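Local coordinates for protein putative alpha/beta hydrolase (Desulfitobacterium hafniense, PDB 4RPC) that probably acts as a hydrolase of the alpha/beta hydrolase family, though its substrate is unknown, at residues G58-V70 against Y174-A188. Residues are numbered along the deposited sequence; the frame is centred on the assembly and turned at random.
Sequences GHTAHPREYMVSV and YEHITREALLHALLA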
loop_
_atom_site.group_PDB
_atom_site.type_symbol
_atom_site.label_atom_id
_atom_site.label_comp_id
_atom_site.label_asym_id
_atom_site.label_seq_id
_atom_site.Cartn_x
_atom_site.Cartn_y
_atom_site.Cartn_z
ATOM N N GLY A 58 2.252 11.327 9.568
ATOM C CA GLY A 58 3.623 11.307 10.090
ATOM C C GLY A 58 4.755 10.964 9.111
ATOM O O GLY A 58 5.919 10.989 9.526
ATOM N N HIS A 59 4.443 10.672 7.828
ATOM C CA HIS A 59 5.454 10.335 6.866
ATOM C C HIS A 59 5.933 11.565 6.058
ATOM O O HIS A 59 5.769 11.680 4.813
ATOM C CB HIS A 59 4.927 9.234 5.971
ATOM C CG HIS A 59 4.809 7.928 6.700
ATOM N ND1 HIS A 59 4.017 7.794 7.820
ATOM C CD2 HIS A 59 5.403 6.732 6.505
ATOM C CE1 HIS A 59 4.169 6.580 8.315
ATOM N NE2 HIS A 59 4.975 5.905 7.519
ATOM N N THR A 60 6.579 12.448 6.789
ATOM C CA THR A 60 6.957 13.754 6.296
ATOM C C THR A 60 8.106 14.220 7.225
ATOM O O THR A 60 8.388 13.582 8.289
ATOM C CB THR A 60 5.706 14.664 6.298
ATOM O OG1 THR A 60 5.970 15.868 5.601
ATOM C CG2 THR A 60 5.198 15.008 7.687
ATOM N N ALA A 61 8.803 15.251 6.807
ATOM C CA ALA A 61 9.991 15.669 7.530
ATOM C C ALA A 61 9.650 16.265 8.904
ATOM O O ALA A 61 10.373 15.997 9.873
ATOM C CB ALA A 61 10.820 16.631 6.700
ATOM N N HIS A 62 8.545 17.003 9.007
ATOM C CA HIS A 62 8.126 17.611 10.272
ATOM C C HIS A 62 6.716 17.181 10.677
ATOM O O HIS A 62 5.766 17.916 10.506
ATOM C CB HIS A 62 8.198 19.134 10.140
ATOM C CG HIS A 62 9.509 19.610 9.612
ATOM N ND1 HIS A 62 9.654 20.172 8.360
ATOM C CD2 HIS A 62 10.743 19.562 10.150
ATOM C CE1 HIS A 62 10.922 20.481 8.164
ATOM N NE2 HIS A 62 11.605 20.103 9.228
ATOM N N PRO A 63 6.573 15.963 11.219
ATOM C CA PRO A 63 5.209 15.476 11.397
ATOM C C PRO A 63 4.475 16.224 12.530
ATOM O O PRO A 63 5.041 16.490 13.600
ATOM C CB PRO A 63 5.415 14.005 11.723
ATOM C CG PRO A 63 6.749 13.959 12.354
ATOM C CD PRO A 63 7.571 14.967 11.595
ATOM N N ARG A 64 3.241 16.612 12.252
ATOM C CA ARG A 64 2.402 17.251 13.251
ATOM C C ARG A 64 1.368 16.241 13.748
ATOM O O ARG A 64 0.603 16.540 14.649
ATOM C CB ARG A 64 1.693 18.494 12.685
ATOM C CG ARG A 64 2.572 19.459 11.885
ATOM C CD ARG A 64 1.928 20.852 11.820
ATOM N NE ARG A 64 1.841 21.449 13.158
ATOM C CZ ARG A 64 0.943 22.354 13.582
ATOM N NH1 ARG A 64 -0.029 22.814 12.790
ATOM N NH2 ARG A 64 1.021 22.805 14.836
ATOM N N GLU A 65 1.355 15.044 13.201
ATOM C CA GLU A 65 0.524 14.007 13.776
ATOM C C GLU A 65 0.929 12.623 13.311
ATOM O O GLU A 65 1.750 12.462 12.430
ATOM C CB GLU A 65 -0.946 14.244 13.421
ATOM C CG GLU A 65 -1.263 13.826 11.990
ATOM C CD GLU A 65 -2.588 14.388 11.472
ATOM O OE1 GLU A 65 -3.702 14.034 11.985
ATOM O OE2 GLU A 65 -2.490 15.219 10.548
ATOM N N TYR A 66 0.284 11.625 13.893
ATOM C CA TYR A 66 0.583 10.252 13.612
ATOM C C TYR A 66 -0.722 9.559 13.303
ATOM O O TYR A 66 -1.801 10.053 13.639
ATOM C CB TYR A 66 1.203 9.586 14.843
ATOM C CG TYR A 66 2.470 10.247 15.396
ATOM C CD1 TYR A 66 3.562 10.504 14.576
ATOM C CD2 TYR A 66 2.574 10.553 16.741
ATOM C CE1 TYR A 66 4.726 11.018 15.091
ATOM C CE2 TYR A 66 3.725 11.106 17.260
ATOM C CZ TYR A 66 4.794 11.338 16.438
ATOM O OH TYR A 66 5.948 11.914 16.959
HETATM N N MSE A 67 -0.595 8.395 12.695
HETATM C CA MSE A 67 -1.708 7.609 12.221
HETATM C C MSE A 67 -2.478 7.056 13.399
HETATM O O MSE A 67 -1.889 6.677 14.380
HETATM C CB MSE A 67 -1.208 6.427 11.419
HETATM C CG MSE A 67 -1.887 6.489 10.078
HETATM SE SE MSE A 67 -1.503 4.939 8.949
HETATM C CE MSE A 67 0.288 5.502 8.708
ATOM N N VAL A 68 -3.800 7.013 13.273
ATOM C CA VAL A 68 -4.689 6.446 14.284
ATOM C C VAL A 68 -5.266 5.105 13.815
ATOM O O VAL A 68 -5.235 4.153 14.529
ATOM C CB VAL A 68 -5.849 7.396 14.631
ATOM C CG1 VAL A 68 -6.721 6.814 15.741
ATOM C CG2 VAL A 68 -5.316 8.734 15.125
ATOM N N SER A 69 -5.797 5.042 12.616
ATOM C CA SER A 69 -6.317 3.809 12.110
ATOM C C SER A 69 -6.465 3.879 10.591
ATOM O O SER A 69 -6.514 4.933 9.973
ATOM C CB SER A 69 -7.711 3.560 12.708
ATOM O OG SER A 69 -8.549 4.615 12.298
ATOM N N VAL A 70 -6.585 2.713 10.000
ATOM C CA VAL A 70 -6.834 2.630 8.607
ATOM C C VAL A 70 -8.112 3.343 8.345
ATOM O O VAL A 70 -8.178 4.082 7.376
ATOM C CB VAL A 70 -6.918 1.161 8.117
ATOM C CG1 VAL A 70 -7.409 1.096 6.684
ATOM C CG2 VAL A 70 -5.609 0.442 8.291
ATOM N N TYR A 174 11.648 5.664 4.178
ATOM C CA TYR A 174 11.782 7.100 4.147
ATOM C C TYR A 174 12.968 7.428 5.028
ATOM O O TYR A 174 13.054 7.024 6.186
ATOM C CB TYR A 174 10.472 7.799 4.607
ATOM C CG TYR A 174 10.531 9.309 4.771
ATOM C CD1 TYR A 174 11.146 10.119 3.841
ATOM C CD2 TYR A 174 9.952 9.912 5.887
ATOM C CE1 TYR A 174 11.224 11.493 4.026
ATOM C CE2 TYR A 174 10.015 11.270 6.088
ATOM C CZ TYR A 174 10.620 12.049 5.168
ATOM O OH TYR A 174 10.606 13.384 5.406
ATOM N N GLU A 175 13.903 8.174 4.477
ATOM C CA GLU A 175 15.160 8.346 5.182
ATOM C C GLU A 175 15.020 9.213 6.447
ATOM O O GLU A 175 15.850 9.121 7.318
ATOM C CB GLU A 175 16.253 8.833 4.223
ATOM C CG GLU A 175 16.075 10.242 3.761
ATOM C CD GLU A 175 17.212 10.693 2.843
ATOM O OE1 GLU A 175 17.962 9.851 2.282
ATOM O OE2 GLU A 175 17.344 11.922 2.685
ATOM N N HIS A 176 13.954 9.996 6.564
ATOM C CA HIS A 176 13.727 10.835 7.757
ATOM C C HIS A 176 12.550 10.410 8.608
ATOM O O HIS A 176 12.024 11.200 9.399
ATOM C CB HIS A 176 13.550 12.288 7.358
ATOM C CG HIS A 176 14.757 12.872 6.716
ATOM N ND1 HIS A 176 16.011 12.798 7.294
ATOM C CD2 HIS A 176 14.912 13.538 5.548
ATOM C CE1 HIS A 176 16.887 13.390 6.501
ATOM N NE2 HIS A 176 16.241 13.848 5.439
ATOM N N ILE A 177 12.130 9.159 8.438
ATOM C CA ILE A 177 11.026 8.668 9.210
ATOM C C ILE A 177 11.476 8.595 10.707
ATOM O O ILE A 177 12.660 8.397 11.019
ATOM C CB ILE A 177 10.500 7.342 8.689
ATOM C CG1 ILE A 177 9.171 6.960 9.355
ATOM C CG2 ILE A 177 11.485 6.238 8.931
ATOM C CD1 ILE A 177 7.998 7.811 8.908
ATOM N N THR A 178 10.542 8.897 11.593
ATOM C CA THR A 178 10.763 8.685 13.006
ATOM C C THR A 178 10.146 7.413 13.444
ATOM O O THR A 178 9.157 6.956 12.886
ATOM C CB THR A 178 10.180 9.824 13.843
ATOM O OG1 THR A 178 8.749 9.866 13.708
ATOM C CG2 THR A 178 10.808 11.089 13.421
ATOM N N ARG A 179 10.719 6.825 14.471
ATOM C CA ARG A 179 10.204 5.576 14.958
ATOM C C ARG A 179 8.738 5.700 15.410
ATOM O O ARG A 179 7.890 4.828 15.047
ATOM C CB ARG A 179 11.098 4.948 16.032
ATOM C CG ARG A 179 10.515 3.619 16.523
ATOM C CD ARG A 179 11.461 2.866 17.426
ATOM N NE ARG A 179 11.057 1.473 17.646
ATOM C CZ ARG A 179 10.076 1.076 18.447
ATOM N NH1 ARG A 179 9.296 1.945 19.074
ATOM N NH2 ARG A 179 9.814 -0.216 18.548
ATOM N N GLU A 180 8.392 6.802 16.078
ATOM C CA GLU A 180 6.995 6.913 16.527
ATOM C C GLU A 180 6.066 6.886 15.349
ATOM O O GLU A 180 5.043 6.280 15.417
ATOM C CB GLU A 180 6.693 8.192 17.308
ATOM C CG GLU A 180 6.760 8.143 18.839
ATOM C CD GLU A 180 6.121 6.956 19.554
ATOM O OE1 GLU A 180 4.895 6.999 19.828
ATOM O OE2 GLU A 180 6.882 6.011 19.899
ATOM N N ALA A 181 6.411 7.565 14.257
ATOM C CA ALA A 181 5.498 7.660 13.123
ATOM C C ALA A 181 5.318 6.305 12.463
ATOM O O ALA A 181 4.217 5.874 12.113
ATOM C CB ALA A 181 6.009 8.689 12.124
ATOM N N LEU A 182 6.421 5.627 12.340
ATOM C CA LEU A 182 6.452 4.288 11.753
ATOM C C LEU A 182 5.678 3.330 12.586
ATOM O O LEU A 182 4.861 2.566 12.067
ATOM C CB LEU A 182 7.892 3.809 11.667
ATOM C CG LEU A 182 8.209 2.391 11.255
ATOM C CD1 LEU A 182 7.616 2.213 9.890
ATOM C CD2 LEU A 182 9.711 2.153 11.172
ATOM N N LEU A 183 5.941 3.370 13.896
ATOM C CA LEU A 183 5.249 2.513 14.806
ATOM C C LEU A 183 3.722 2.692 14.752
ATOM O O LEU A 183 2.989 1.718 14.706
ATOM C CB LEU A 183 5.795 2.711 16.239
ATOM C CG LEU A 183 5.203 1.861 17.323
ATOM C CD1 LEU A 183 5.657 0.450 17.178
ATOM C CD2 LEU A 183 5.648 2.350 18.684
ATOM N N HIS A 184 3.221 3.918 14.802
ATOM C CA HIS A 184 1.777 4.123 14.743
ATOM C C HIS A 184 1.116 3.620 13.467
ATOM O O HIS A 184 -0.028 3.129 13.483
ATOM C CB HIS A 184 1.481 5.599 14.910
ATOM C CG HIS A 184 1.477 5.979 16.328
ATOM N ND1 HIS A 184 2.486 6.710 16.908
ATOM C CD2 HIS A 184 0.658 5.591 17.326
ATOM C CE1 HIS A 184 2.234 6.834 18.198
ATOM N NE2 HIS A 184 1.139 6.149 18.473
ATOM N N ALA A 185 1.877 3.698 12.385
ATOM C CA ALA A 185 1.409 3.257 11.086
ATOM C C ALA A 185 1.299 1.745 11.109
ATOM O O ALA A 185 0.316 1.152 10.584
ATOM C CB ALA A 185 2.346 3.686 10.004
ATOM N N LEU A 186 2.296 1.126 11.712
ATOM C CA LEU A 186 2.298 -0.339 11.856
ATOM C C LEU A 186 1.240 -0.876 12.827
ATOM O O LEU A 186 0.681 -1.978 12.594
ATOM C CB LEU A 186 3.657 -0.834 12.278
ATOM C CG LEU A 186 4.691 -0.694 11.161
ATOM C CD1 LEU A 186 6.068 -0.848 11.772
ATOM C CD2 LEU A 186 4.500 -1.655 9.982
ATOM N N LEU A 187 0.973 -0.124 13.881
ATOM C CA LEU A 187 -0.088 -0.529 14.777
ATOM C C LEU A 187 -1.413 -0.530 13.999
ATOM O O LEU A 187 -2.197 -1.490 14.098
ATOM C CB LEU A 187 -0.165 0.345 16.030
ATOM C CG LEU A 187 1.027 0.316 16.980
ATOM C CD1 LEU A 187 1.048 1.530 17.864
ATOM C CD2 LEU A 187 1.018 -0.958 17.845
ATOM N N ALA A 188 -1.615 0.526 13.206
ATOM C CA ALA A 188 -2.812 0.671 12.367
ATOM C C ALA A 188 -2.858 -0.460 11.401
ATOM O O ALA A 188 -3.875 -1.104 11.289
ATOM C CB ALA A 188 -2.884 2.014 11.633
HETATM O O HOH W 1 8.265 10.700 10.995
HETATM O O HOH W 2 10.089 12.666 10.201
HETATM O O HOH W 3 2.232 7.689 11.709
HETATM O O HOH W 4 -1.966 3.528 15.166
HETATM O O HOH W 5 -6.092 0.354 11.777
#
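G58 and A181 bring the two backbones to 5.1 Å between their CA atoms, and S69 with A188 closes the far end at 4.7 Å between CA atoms. Segment 58-70, the irregular connection from strand 50-54 to helix 70-83, first swings out to A61 beside H176, doubles back so that Y66 meets A181, and then follows helix 179-191 to A188. Polar links between the two backbones run through single waters: one donates to G58 O and accepts from T178 N, another accepts from M67 N and donates to A181 O at 2.7 Å, and a third joins V70 N to A188 O. The H59 imidazole, fixed by E57 O and G31 N, carries I177 CD1 over one face, 3.8 Å from its centroid, with A185 CB at its edge. I177 CG1 stands anti to the backbone N, and the turn at chi2 (72°) lays CD1 over the ring. Selenomethionine M67 packs against the helix, SE 4.2 Å from A188 CB. Y66 lies across the helix, its CD1 3.7 Å from A181 CA, its CZ and OH against E180 CB, and its ring nearly parallel to H184 but slid aside, centroids 5.2 Å apart. Replacing Y66 by an alanine would probably uncover A181 and E180 CB and deprive the H184 ring of its aromatic neighbour. H184 ND1 bonds back to E180 O at 3.0 Å, from the carbonyl face opposite H184 N, which probably limits turning of the imidazole. G58, A181, A185 and A188 probably permit the close approach; water serves backbone polar groups, and apolar and aromatic contacts join the post-strand loop to a helix inserted after strand 112-119.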